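Local coordinates for ADP/ATP-dependent NAD(P)H-hydrate dehydratase (Bacillus subtilis, PDB 3RPZ), which catalyses the ATP- or ADP-dependent dehydration of hydrated NADH and NADPH, restoring the normal nicotinamide coenzymes, at residues I129-A134 / V187-Q192; G154-M159 / K176-Q181; D201-P206 / A238-V243. One frame throughout, in Å; residues are numbered along the deposited sequence.

Contact 1 of 3, residues I129-A134 / V187-Q192. With AMP (adenosine monophosphate), chain C.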
loop_
_atom_site.group_PDB
_atom_site.type_symbol
_atom_site.label_atom_id
_atom_site.label_comp_id
_atom_site.label_asym_id
_atom_site.label_seq_id
_atom_site.Cartn_x
_atom_site.Cartn_y
_atom_site.Cartn_z
ATOM N N ILE A 129 27.015 3.586 -10.430
ATOM C CA ILE A 129 27.009 2.360 -9.653
ATOM C C ILE A 129 26.562 1.207 -10.521
ATOM O O ILE A 129 25.572 1.305 -11.259
ATOM C CB ILE A 129 25.975 2.434 -8.503
ATOM C CG1 ILE A 129 26.249 3.634 -7.588
ATOM C CG2 ILE A 129 25.883 1.133 -7.730
ATOM C CD1 ILE A 129 24.944 4.138 -6.875
ATOM N N LEU A 130 27.330 0.131 -10.493
ATOM C CA LEU A 130 26.998 -1.110 -11.184
ATOM C C LEU A 130 26.768 -2.180 -10.140
ATOM O O LEU A 130 27.605 -2.410 -9.258
ATOM C CB LEU A 130 28.088 -1.588 -12.148
ATOM C CG LEU A 130 28.568 -0.552 -13.153
ATOM C CD1 LEU A 130 29.630 -1.180 -14.079
ATOM C CD2 LEU A 130 27.473 0.085 -13.949
ATOM N N ASP A 131 25.636 -2.865 -10.244
ATOM C CA ASP A 131 25.228 -3.902 -9.319
ATOM C C ASP A 131 24.617 -5.060 -10.073
ATOM O O ASP A 131 24.140 -4.881 -11.195
ATOM C CB ASP A 131 24.183 -3.345 -8.312
ATOM C CG ASP A 131 23.823 -4.288 -7.215
ATOM O OD1 ASP A 131 24.660 -5.114 -6.811
ATOM O OD2 ASP A 131 22.647 -4.209 -6.777
ATOM N N ALA A 132 24.579 -6.209 -9.440
ATOM C CA ALA A 132 23.654 -7.292 -9.867
ATOM C C ALA A 132 23.845 -7.667 -11.342
ATOM O O ALA A 132 24.934 -8.074 -11.705
ATOM C CB ALA A 132 22.197 -6.893 -9.499
ATOM N N GLY A 133 22.815 -7.564 -12.166
ATOM C CA GLY A 133 22.918 -7.970 -13.558
ATOM C C GLY A 133 23.860 -7.155 -14.404
ATOM O O GLY A 133 24.190 -7.585 -15.496
ATOM N N ALA A 134 24.290 -5.983 -13.914
ATOM C CA ALA A 134 25.306 -5.168 -14.586
ATOM C C ALA A 134 26.722 -5.529 -14.209
ATOM O O ALA A 134 27.670 -4.934 -14.773
ATOM C CB ALA A 134 25.085 -3.680 -14.338
ATOM N N VAL A 187 32.559 -2.289 -3.355
ATOM C CA VAL A 187 31.837 -2.532 -2.129
ATOM C C VAL A 187 31.596 -4.028 -2.117
ATOM O O VAL A 187 30.693 -4.517 -2.772
ATOM C CB VAL A 187 30.517 -1.759 -2.049
ATOM C CG1 VAL A 187 29.798 -2.073 -0.755
ATOM C CG2 VAL A 187 30.761 -0.260 -2.204
ATOM N N LEU A 188 32.480 -4.763 -1.441
ATOM C CA LEU A 188 32.396 -6.215 -1.370
ATOM C C LEU A 188 31.538 -6.564 -0.166
ATOM O O LEU A 188 31.986 -6.468 1.010
ATOM C CB LEU A 188 33.771 -6.866 -1.269
ATOM C CG LEU A 188 33.773 -8.368 -1.038
ATOM C CD1 LEU A 188 33.100 -9.087 -2.227
ATOM C CD2 LEU A 188 35.186 -8.921 -0.820
ATOM N N LYS A 189 30.337 -6.991 -0.453
ATOM C CA LYS A 189 29.327 -7.171 0.574
ATOM C C LYS A 189 29.553 -8.440 1.397
ATOM O O LYS A 189 30.356 -9.324 1.069
ATOM C CB LYS A 189 27.959 -7.126 -0.122
ATOM C CG LYS A 189 27.630 -5.691 -0.499
ATOM C CD LYS A 189 27.052 -5.331 -1.869
ATOM C CE LYS A 189 25.707 -5.916 -1.966
ATOM N NZ LYS A 189 25.045 -5.958 -3.352
ATOM N N GLY A 190 28.803 -8.464 2.504
ATOM C CA GLY A 190 28.909 -9.488 3.507
ATOM C C GLY A 190 28.962 -8.892 4.886
ATOM O O GLY A 190 29.018 -7.680 5.056
ATOM N N ASN A 191 28.912 -9.718 5.922
ATOM C CA ASN A 191 29.270 -9.268 7.229
ATOM C C ASN A 191 30.679 -8.607 7.026
ATOM O O ASN A 191 31.544 -9.084 6.283
ATOM C CB ASN A 191 29.326 -10.480 8.183
ATOM C CG ASN A 191 29.849 -10.167 9.550
ATOM O OD1 ASN A 191 29.432 -9.244 10.181
ATOM N ND2 ASN A 191 30.799 -10.993 10.019
ATOM N N GLN A 192 30.860 -7.508 7.679
ATOM C CA GLN A 192 32.010 -6.635 7.553
ATOM C C GLN A 192 32.283 -6.320 6.107
ATOM O O GLN A 192 33.324 -6.699 5.552
ATOM C CB GLN A 192 33.241 -7.188 8.280
ATOM C CG GLN A 192 32.977 -7.374 9.762
ATOM C CD GLN A 192 34.228 -7.636 10.564
ATOM O OE1 GLN A 192 35.205 -8.189 10.070
ATOM N NE2 GLN A 192 34.179 -7.287 11.813
HETATM P P AMP C . 22.675 -8.820 -1.869
HETATM O O1P AMP C . 21.121 -8.648 -1.719
HETATM O O2P AMP C . 22.959 -10.268 -1.794
HETATM O O3P AMP C . 23.082 -8.085 -3.131
HETATM O "O5'" AMP C . 23.198 -7.908 -0.763
HETATM C "C5'" AMP C . 23.029 -8.304 0.653
HETATM C "C4'" AMP C . 23.220 -7.112 1.525
HETATM O "O4'" AMP C . 22.920 -7.467 2.915
HETATM C "C3'" AMP C . 24.613 -6.524 1.532
HETATM O "O3'" AMP C . 24.546 -5.161 1.900
HETATM C "C2'" AMP C . 25.219 -7.390 2.649
HETATM O "O2'" AMP C . 26.465 -6.875 3.156
HETATM C "C1'" AMP C . 24.119 -7.351 3.684
HETATM N N9 AMP C . 24.121 -8.539 4.547
HETATM C C8 AMP C . 23.633 -9.750 4.248
HETATM N N7 AMP C . 23.817 -10.638 5.278
HETATM C C5 AMP C . 24.420 -9.907 6.237
HETATM C C6 AMP C . 24.938 -10.229 7.588
HETATM N N6 AMP C . 24.804 -11.485 8.057
HETATM N N1 AMP C . 25.516 -9.223 8.240
HETATM C C2 AMP C . 25.645 -7.978 7.759
HETATM N N3 AMP C . 25.219 -7.605 6.513
HETATM C C4 AMP C . 24.673 -8.565 5.825
HETATM O O HOH W 1 24.304 -7.420 -5.687
#
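Asp131 and Lys189 meet across the gap between two parallel strands that are not neighbours: strand 147-149 runs between 128-130 and 185-188, and even the closest alpha carbons, Asp131 CA and Val187 CA, lie 9.9 Å apart. The Lys189 chain does most of the spanning, meeting the short Asp131 side chain at about a right angle. It is bent about its CB-CG and CG-CD bonds (chi2 136°, chi3 66°), which bows it along the ribose and brings NZ to a crossing point of several acceptors. There NZ forms a long salt bridge of 3.6 Å with Asp131 OD1 and a hydrogen bond of 2.9 Å with phosphate oxygen O3P of AMP; Thr150 O takes a further bond from it. Water 1 reinforces the pair, donating a hydrogen bond to Asp131 OD1 at 2.6 Å and accepting a weak bond from Lys189 NZ. The other carboxylate oxygen, Asp131 OD2, is held by Thr222 OG1, so both branches are anchored. One residue on, Gly190 N donates to the ribose O2' of AMP over 2.9 Å at 159°, and that hydroxyl returns a weak bond to Gly190 O. A magnesium ion lies about 4 Å from the Lys189 side chain. This gathering of nucleotide, cation and charged residues at the C-terminal ends of parallel strands is characteristic of the nucleotide site in the ribokinase-like fold.

Contact 2 of 3, residues G154-M159 / K176-Q181. With NPW (beta-6-hydroxy-1,4,5,6-tetrahydronicotinamide adenine dinucleotide phosphate), chain D.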
loop_
_atom_site.group_PDB
_atom_site.type_symbol
_atom_site.label_atom_id
_atom_site.label_comp_id
_atom_site.label_asym_id
_atom_site.label_seq_id
_atom_site.Cartn_x
_atom_site.Cartn_y
_atom_site.Cartn_z
ATOM N N GLY A 154 29.545 -13.936 -4.601
ATOM C CA GLY A 154 29.249 -14.651 -5.820
ATOM C C GLY A 154 29.501 -13.786 -7.042
ATOM O O GLY A 154 30.055 -14.247 -8.057
ATOM N N GLU A 155 29.090 -12.537 -6.980
ATOM C CA GLU A 155 29.292 -11.596 -8.063
ATOM C C GLU A 155 30.783 -11.288 -8.212
ATOM O O GLU A 155 31.269 -11.104 -9.332
ATOM C CB GLU A 155 28.472 -10.321 -7.838
ATOM C CG GLU A 155 27.003 -10.564 -8.113
ATOM C CD GLU A 155 26.026 -9.667 -7.436
ATOM O OE1 GLU A 155 26.359 -8.975 -6.453
ATOM O OE2 GLU A 155 24.823 -9.676 -7.853
ATOM N N PHE A 156 31.496 -11.224 -7.101
ATOM C CA PHE A 156 32.937 -10.985 -7.167
ATOM C C PHE A 156 33.649 -12.128 -7.884
ATOM O O PHE A 156 34.548 -11.898 -8.693
ATOM C CB PHE A 156 33.499 -10.798 -5.757
ATOM C CG PHE A 156 34.907 -10.220 -5.725
ATOM C CD1 PHE A 156 36.005 -11.064 -5.770
ATOM C CD2 PHE A 156 35.119 -8.886 -5.595
ATOM C CE1 PHE A 156 37.314 -10.542 -5.763
ATOM C CE2 PHE A 156 36.430 -8.345 -5.549
ATOM C CZ PHE A 156 37.504 -9.197 -5.625
ATOM N N PHE A 157 33.214 -13.358 -7.646
ATOM C CA PHE A 157 33.738 -14.510 -8.382
ATOM C C PHE A 157 33.450 -14.375 -9.868
ATOM O O PHE A 157 34.345 -14.569 -10.724
ATOM C CB PHE A 157 33.124 -15.779 -7.820
ATOM C CG PHE A 157 33.389 -17.007 -8.640
ATOM C CD1 PHE A 157 34.682 -17.379 -8.982
ATOM C CD2 PHE A 157 32.336 -17.788 -9.059
ATOM C CE1 PHE A 157 34.926 -18.539 -9.730
ATOM C CE2 PHE A 157 32.569 -18.923 -9.812
ATOM C CZ PHE A 157 33.853 -19.295 -10.134
ATOM N N ARG A 158 32.254 -13.949 -10.214
ATOM C CA ARG A 158 31.947 -13.746 -11.616
ATOM C C ARG A 158 32.845 -12.676 -12.256
ATOM O O ARG A 158 33.253 -12.808 -13.383
ATOM C CB ARG A 158 30.475 -13.357 -11.793
ATOM C CG ARG A 158 30.086 -13.109 -13.224
ATOM C CD ARG A 158 28.582 -13.145 -13.414
ATOM N NE ARG A 158 27.943 -11.892 -13.059
ATOM C CZ ARG A 158 27.017 -11.767 -12.120
ATOM N NH1 ARG A 158 26.636 -12.813 -11.423
ATOM N NH2 ARG A 158 26.487 -10.592 -11.879
ATOM N N MET A 159 33.125 -11.616 -11.522
ATOM C CA MET A 159 33.937 -10.485 -12.000
ATOM C C MET A 159 35.405 -10.834 -12.185
ATOM O O MET A 159 36.059 -10.281 -13.049
ATOM C CB MET A 159 33.891 -9.340 -11.000
ATOM C CG MET A 159 32.588 -8.595 -10.977
ATOM S SD MET A 159 32.385 -7.627 -9.458
ATOM C CE MET A 159 33.912 -6.720 -9.452
ATOM N N LYS A 176 40.768 -4.887 -2.285
ATOM C CA LYS A 176 41.745 -3.829 -2.547
ATOM C C LYS A 176 42.497 -4.109 -3.826
ATOM O O LYS A 176 42.690 -3.198 -4.653
ATOM C CB LYS A 176 42.722 -3.703 -1.387
ATOM C CG LYS A 176 42.165 -3.101 -0.178
ATOM C CD LYS A 176 43.196 -2.953 0.947
ATOM C CE LYS A 176 44.092 -1.772 0.711
ATOM N NZ LYS A 176 45.184 -2.095 -0.211
ATOM N N GLU A 177 42.911 -5.351 -4.028
ATOM C CA GLU A 177 43.695 -5.685 -5.225
ATOM C C GLU A 177 42.877 -5.393 -6.501
ATOM O O GLU A 177 43.398 -4.821 -7.508
ATOM C CB GLU A 177 44.060 -7.169 -5.162
ATOM C CG GLU A 177 44.596 -7.813 -6.403
ATOM C CD GLU A 177 45.056 -9.216 -6.062
ATOM O OE1 GLU A 177 46.134 -9.340 -5.436
ATOM O OE2 GLU A 177 44.288 -10.176 -6.321
ATOM N N TRP A 178 41.597 -5.786 -6.496
ATOM C CA TRP A 178 40.781 -5.645 -7.660
ATOM C C TRP A 178 40.271 -4.234 -7.856
ATOM O O TRP A 178 40.093 -3.784 -8.979
ATOM C CB TRP A 178 39.671 -6.705 -7.690
ATOM C CG TRP A 178 40.206 -7.985 -8.153
ATOM C CD1 TRP A 178 40.754 -8.970 -7.400
ATOM C CD2 TRP A 178 40.323 -8.398 -9.525
ATOM N NE1 TRP A 178 41.186 -10.010 -8.231
ATOM C CE2 TRP A 178 40.922 -9.671 -9.526
ATOM C CE3 TRP A 178 39.910 -7.841 -10.735
ATOM C CZ2 TRP A 178 41.156 -10.385 -10.703
ATOM C CZ3 TRP A 178 40.174 -8.563 -11.929
ATOM C CH2 TRP A 178 40.757 -9.820 -11.884
ATOM N N ALA A 179 40.049 -3.479 -6.782
ATOM C CA ALA A 179 39.734 -2.064 -6.933
ATOM C C ALA A 179 40.873 -1.332 -7.607
ATOM O O ALA A 179 40.677 -0.478 -8.452
ATOM C CB ALA A 179 39.432 -1.403 -5.566
ATOM N N ALA A 180 42.090 -1.655 -7.211
ATOM C CA ALA A 180 43.271 -1.105 -7.856
ATOM C C ALA A 180 43.419 -1.516 -9.332
ATOM O O ALA A 180 43.621 -0.673 -10.197
ATOM C CB ALA A 180 44.532 -1.460 -7.030
ATOM N N GLN A 181 43.259 -2.809 -9.615
ATOM C CA GLN A 181 43.397 -3.301 -10.962
ATOM C C GLN A 181 42.370 -2.748 -11.912
ATOM O O GLN A 181 42.682 -2.418 -13.041
ATOM C CB GLN A 181 43.337 -4.838 -10.967
ATOM C CG GLN A 181 43.530 -5.496 -12.336
ATOM C CD GLN A 181 43.576 -7.036 -12.269
ATOM O OE1 GLN A 181 44.054 -7.635 -11.287
ATOM N NE2 GLN A 181 43.083 -7.673 -13.323
HETATM P P NPW D . 25.646 -20.018 -2.109
HETATM O O1 NPW D . 25.043 -20.724 -3.303
HETATM O O2 NPW D . 24.707 -19.524 -1.057
HETATM O O3 NPW D . 26.839 -20.759 -1.478
HETATM P PA NPW D . 23.073 -14.731 -7.593
HETATM P PB NPW D . 21.134 -12.879 -6.462
HETATM C C1A NPW D . 26.701 -16.555 -3.580
HETATM C C1B NPW D . 17.997 -9.887 -8.302
HETATM N N1C NPW D . 17.170 -9.839 -7.120
HETATM N N1D NPW D . 29.037 -15.558 0.851
HETATM C C2A NPW D . 25.707 -17.699 -3.387
HETATM O O2A NPW D . 26.405 -18.723 -2.709
HETATM C C2B NPW D . 19.353 -9.184 -8.167
HETATM O O2B NPW D . 19.243 -7.784 -8.217
HETATM C C2C NPW D . 15.922 -9.453 -7.111
HETATM C C2D NPW D . 29.169 -16.598 0.016
HETATM C C3A NPW D . 25.335 -18.055 -4.816
HETATM O O3A NPW D . 26.324 -18.887 -5.459
HETATM C C3B NPW D . 20.046 -9.799 -9.400
HETATM O O3B NPW D . 19.632 -9.044 -10.547
HETATM C C3C NPW D . 14.977 -9.454 -6.215
HETATM N N3D NPW D . 28.529 -16.823 -1.144
HETATM C C4B NPW D . 19.449 -11.213 -9.442
HETATM O O4B NPW D . 18.283 -11.247 -8.569
HETATM C C4C NPW D . 15.349 -10.080 -4.876
HETATM C C4D NPW D . 27.699 -15.813 -1.435
HETATM O O4D NPW D . 26.210 -15.861 -4.731
HETATM C C4E NPW D . 25.342 -16.686 -5.470
HETATM C C5A NPW D . 27.455 -14.681 -0.610
HETATM C C5B NPW D . 20.425 -12.294 -8.968
HETATM O O5B NPW D . 21.049 -11.904 -7.743
HETATM C C5C NPW D . 16.524 -11.022 -5.070
HETATM C C5E NPW D . 23.965 -16.020 -5.453
HETATM O O5E NPW D . 24.006 -14.891 -6.318
HETATM C C6C NPW D . 17.699 -10.323 -5.808
HETATM O O6C NPW D . 18.250 -9.229 -5.080
HETATM C C6D NPW D . 28.178 -14.540 0.620
HETATM N N6D NPW D . 28.076 -13.541 1.481
HETATM N N7A NPW D . 26.497 -13.829 -1.123
HETATM C C7C NPW D . 13.692 -8.845 -6.398
HETATM N N7C NPW D . 12.827 -8.872 -5.396
HETATM O O7C NPW D . 13.383 -8.342 -7.509
HETATM C C8A NPW D . 26.119 -14.457 -2.302
HETATM N N9A NPW D . 26.882 -15.647 -2.451
HETATM O OA1 NPW D . 22.830 -16.010 -8.277
HETATM O OA2 NPW D . 23.778 -13.652 -8.250
HETATM O OA3 NPW D . 21.639 -14.291 -7.012
HETATM O OB1 NPW D . 22.079 -12.226 -5.556
HETATM O OB2 NPW D . 19.763 -13.197 -5.955
#
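Phe156 and Trp178 form an offset edge-to-face aromatic pair between helices 153-160 and 171-182, both in the connection that links parallel strands 147-149 and 185-188 in a beta-alpha-beta crossover. The tight part is small. Phe156 turns its edge toward the face of Trp178, with the planes at 84° and the centroid of the phenyl ring 5.4 Å from that of the five-membered indole ring. The offset is seen in the closest atoms: Phe156 CZ comes to 3.7 Å from Trp178 CD1 and also nears Trp178 CG and CB. Phe156 reaches this far because its CG is anti to the backbone N (chi1 -166°), which carries the ring out from its helix. Leu188 packs on Phe156 and Ile186 on Trp178, both from strand 185-188, which ties the two helices to the sheet; Leu167 of helix 164-167 also touches Phe156.

Elsewhere the helices stand apart. Met159 turns a flank to the other helix, but Met159 CE is still 6.0 Å from Trp178 CB. On the solvent side, Gln181 is exposed and holds its amide oxygen against the indole face that Phe156 does not use, OE1 lying 3.8 Å above the plane near the rim. Helix 153-160 also has a ligand side: Arg158 presents the edge of its guanidinium toward OA2 of the hydrated NADPH, while its NE is tied to Leu135 O. At the start of that helix, Gly154 lies so near the ligand that its CA comes to 3.4 Å from O4D, the ring oxygen of the adenosine ribose.

Contact 3 of 3, residues D201-P206 / A238-V243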
loop_
_atom_site.group_PDB
_atom_site.type_symbol
_atom_site.label_atom_id
_atom_site.label_comp_id
_atom_site.label_asym_id
_atom_site.label_seq_id
_atom_site.Cartn_x
_atom_site.Cartn_y
_atom_site.Cartn_z
ATOM N N ASP A 201 42.631 3.636 -0.553
ATOM C CA ASP A 201 41.916 3.766 0.715
ATOM C C ASP A 201 41.012 2.550 0.845
ATOM O O ASP A 201 40.469 2.062 -0.142
ATOM C CB ASP A 201 41.070 5.032 0.754
ATOM C CG ASP A 201 41.838 6.293 1.006
ATOM O OD1 ASP A 201 43.065 6.238 1.119
ATOM O OD2 ASP A 201 41.105 7.337 1.048
ATOM N N CYS A 202 40.835 2.038 2.055
ATOM C CA CYS A 202 39.935 0.931 2.278
ATOM C C CYS A 202 39.407 0.985 3.695
ATOM O O CYS A 202 40.121 1.366 4.638
ATOM C CB CYS A 202 40.668 -0.345 2.014
ATOM S SG CYS A 202 39.733 -1.858 1.935
ATOM N N TRP A 203 38.138 0.615 3.833
ATOM C CA TRP A 203 37.421 0.619 5.108
ATOM C C TRP A 203 36.608 -0.651 5.236
ATOM O O TRP A 203 36.278 -1.305 4.248
ATOM C CB TRP A 203 36.492 1.826 5.209
ATOM C CG TRP A 203 37.167 3.145 5.103
ATOM C CD1 TRP A 203 37.523 3.830 3.938
ATOM C CD2 TRP A 203 37.584 3.979 6.180
ATOM N NE1 TRP A 203 38.095 5.019 4.254
ATOM C CE2 TRP A 203 38.153 5.146 5.614
ATOM C CE3 TRP A 203 37.534 3.860 7.561
ATOM C CZ2 TRP A 203 38.645 6.175 6.386
ATOM C CZ3 TRP A 203 38.008 4.908 8.334
ATOM C CH2 TRP A 203 38.583 6.022 7.743
ATOM N N LEU A 204 36.294 -1.001 6.485
ATOM C CA LEU A 204 35.315 -2.048 6.815
ATOM C C LEU A 204 34.086 -1.380 7.389
ATOM O O LEU A 204 34.187 -0.422 8.148
ATOM C CB LEU A 204 35.861 -3.045 7.822
ATOM C CG LEU A 204 37.107 -3.822 7.422
ATOM C CD1 LEU A 204 37.458 -4.846 8.527
ATOM C CD2 LEU A 204 36.951 -4.535 6.073
ATOM N N ASN A 205 32.929 -1.962 7.103
ATOM C CA ASN A 205 31.688 -1.478 7.671
ATOM C C ASN A 205 31.346 -2.232 8.948
ATOM O O ASN A 205 31.312 -3.467 8.919
ATOM C CB ASN A 205 30.537 -1.694 6.709
ATOM C CG ASN A 205 29.283 -1.058 7.254
ATOM O OD1 ASN A 205 29.250 0.135 7.504
ATOM N ND2 ASN A 205 28.254 -1.863 7.467
ATOM N N PRO A 206 31.097 -1.523 10.061
ATOM C CA PRO A 206 30.838 -2.202 11.328
ATOM C C PRO A 206 29.383 -2.512 11.638
ATOM O O PRO A 206 29.099 -3.095 12.701
ATOM C CB PRO A 206 31.321 -1.171 12.365
ATOM C CG PRO A 206 31.072 0.148 11.736
ATOM C CD PRO A 206 31.298 -0.063 10.247
ATOM N N ALA A 238 29.669 9.374 0.493
ATOM C CA ALA A 238 28.365 8.878 0.120
ATOM C C ALA A 238 28.299 7.348 0.172
ATOM O O ALA A 238 27.372 6.769 0.737
ATOM C CB ALA A 238 27.994 9.326 -1.299
ATOM N N VAL A 239 29.301 6.668 -0.405
ATOM C CA VAL A 239 29.349 5.208 -0.417
ATOM C C VAL A 239 29.460 4.673 1.009
ATOM O O VAL A 239 28.713 3.798 1.442
ATOM C CB VAL A 239 30.502 4.700 -1.290
ATOM C CG1 VAL A 239 30.594 3.164 -1.193
ATOM C CG2 VAL A 239 30.309 5.119 -2.744
ATOM N N LEU A 240 30.393 5.237 1.758
ATOM C CA LEU A 240 30.651 4.758 3.131
ATOM C C LEU A 240 29.449 4.967 4.055
ATOM O O LEU A 240 29.062 4.075 4.816
ATOM C CB LEU A 240 31.898 5.459 3.726
ATOM C CG LEU A 240 33.197 5.047 3.043
ATOM C CD1 LEU A 240 34.244 6.166 3.259
ATOM C CD2 LEU A 240 33.667 3.721 3.583
ATOM N N ASN A 241 28.804 6.125 3.945
ATOM C CA ASN A 241 27.616 6.404 4.752
ATOM C C ASN A 241 26.418 5.580 4.348
ATOM O O ASN A 241 25.633 5.212 5.214
ATOM C CB ASN A 241 27.269 7.889 4.772
ATOM C CG ASN A 241 28.315 8.713 5.578
ATOM O OD1 ASN A 241 29.011 8.144 6.448
ATOM N ND2 ASN A 241 28.424 10.022 5.325
ATOM N N ALA A 242 26.272 5.256 3.065
ATOM C CA ALA A 242 25.179 4.433 2.636
ATOM C C ALA A 242 25.317 3.054 3.207
ATOM O O ALA A 242 24.356 2.475 3.745
ATOM C CB ALA A 242 25.091 4.395 1.097
ATOM N N VAL A 243 26.514 2.462 3.072
ATOM C CA VAL A 243 26.752 1.096 3.565
ATOM C C VAL A 243 26.536 1.067 5.105
ATOM O O VAL A 243 25.849 0.179 5.654
ATOM C CB VAL A 243 28.142 0.633 3.214
ATOM C CG1 VAL A 243 28.448 -0.709 3.845
ATOM C CG2 VAL A 243 28.272 0.529 1.693
HETATM O O HOH W 2 30.795 1.942 5.869
#
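Trp203 and Leu240 make the apolar half of this contact, Asn205 and Val243 the half where an amide rests on a valine. In the first, both methyls of Leu240 are used. CD2 lies against the root of the indole, 3.8 Å from Trp203 CB and close to CG, whereas CD1 sits over one face of the ring, 4.1 Å from Trp203 NE1. The two side chains cross at about a right angle, and the leucine's forked end meets the CB, CG, CD1 and NE1 side of the tryptophan. Trp9 and His13 also pair edge-to-face with Trp203.

The second pair is closer. Val243 CG1 lies anti to the backbone N (chi1 174°) and pushes up to the amide of Asn205, coming to 3.5 Å from its CG and 3.7 Å from its CB. This is van der Waals contact, not a bond; the amide's ND2 is bonded to Thr207 OG1, and its OD1 takes part in a water link.

That polar link between the segments runs through a single solvent molecule. Water 2 donates hydrogen bonds to Asn205 OD1 and Leu240 O, both at 2.9 Å, linking the loop just past strand 202-204 to a helix carbonyl.

The arrangement is helix-on-sheet packing of the alpha/beta fold, with helix 235-256 lying against the edge strand. Strand 202-204 is the last of the sheet within the chain, paired antiparallel with 194-196 and bonded on its other side to Pro7 and Trp9 of the N-terminal loop. Helix 235-256 packs over the face that carries Trp203, with Leu240 also touching Ile195, while Ala238 and Ala242 turn to the adjacent helix 217-231.

Contacts 1 and 3 are buried, while contact 2 is only partly so and lies furthest from the chain centre. All three gather round the same sheet: strand 185-188, which runs into the lysine of contact 1, follows directly after helix 171-182 of contact 2, and its Val187 packs on Val239 and Val243 of contact 3's helix. Contact 2 is nested within the loop that contact 1 closes; Ala132 packs on its Arg158 and Glu155, and its Lys176 touches Cys202 of contact 3. Chemistry changes with place: charge, water and nucleotide at the strand ends in contact 1, a lone aromatic pair between outer helices in contact 2, and van der Waals packing, part of it against an amide, plus one bridging water in contact 3.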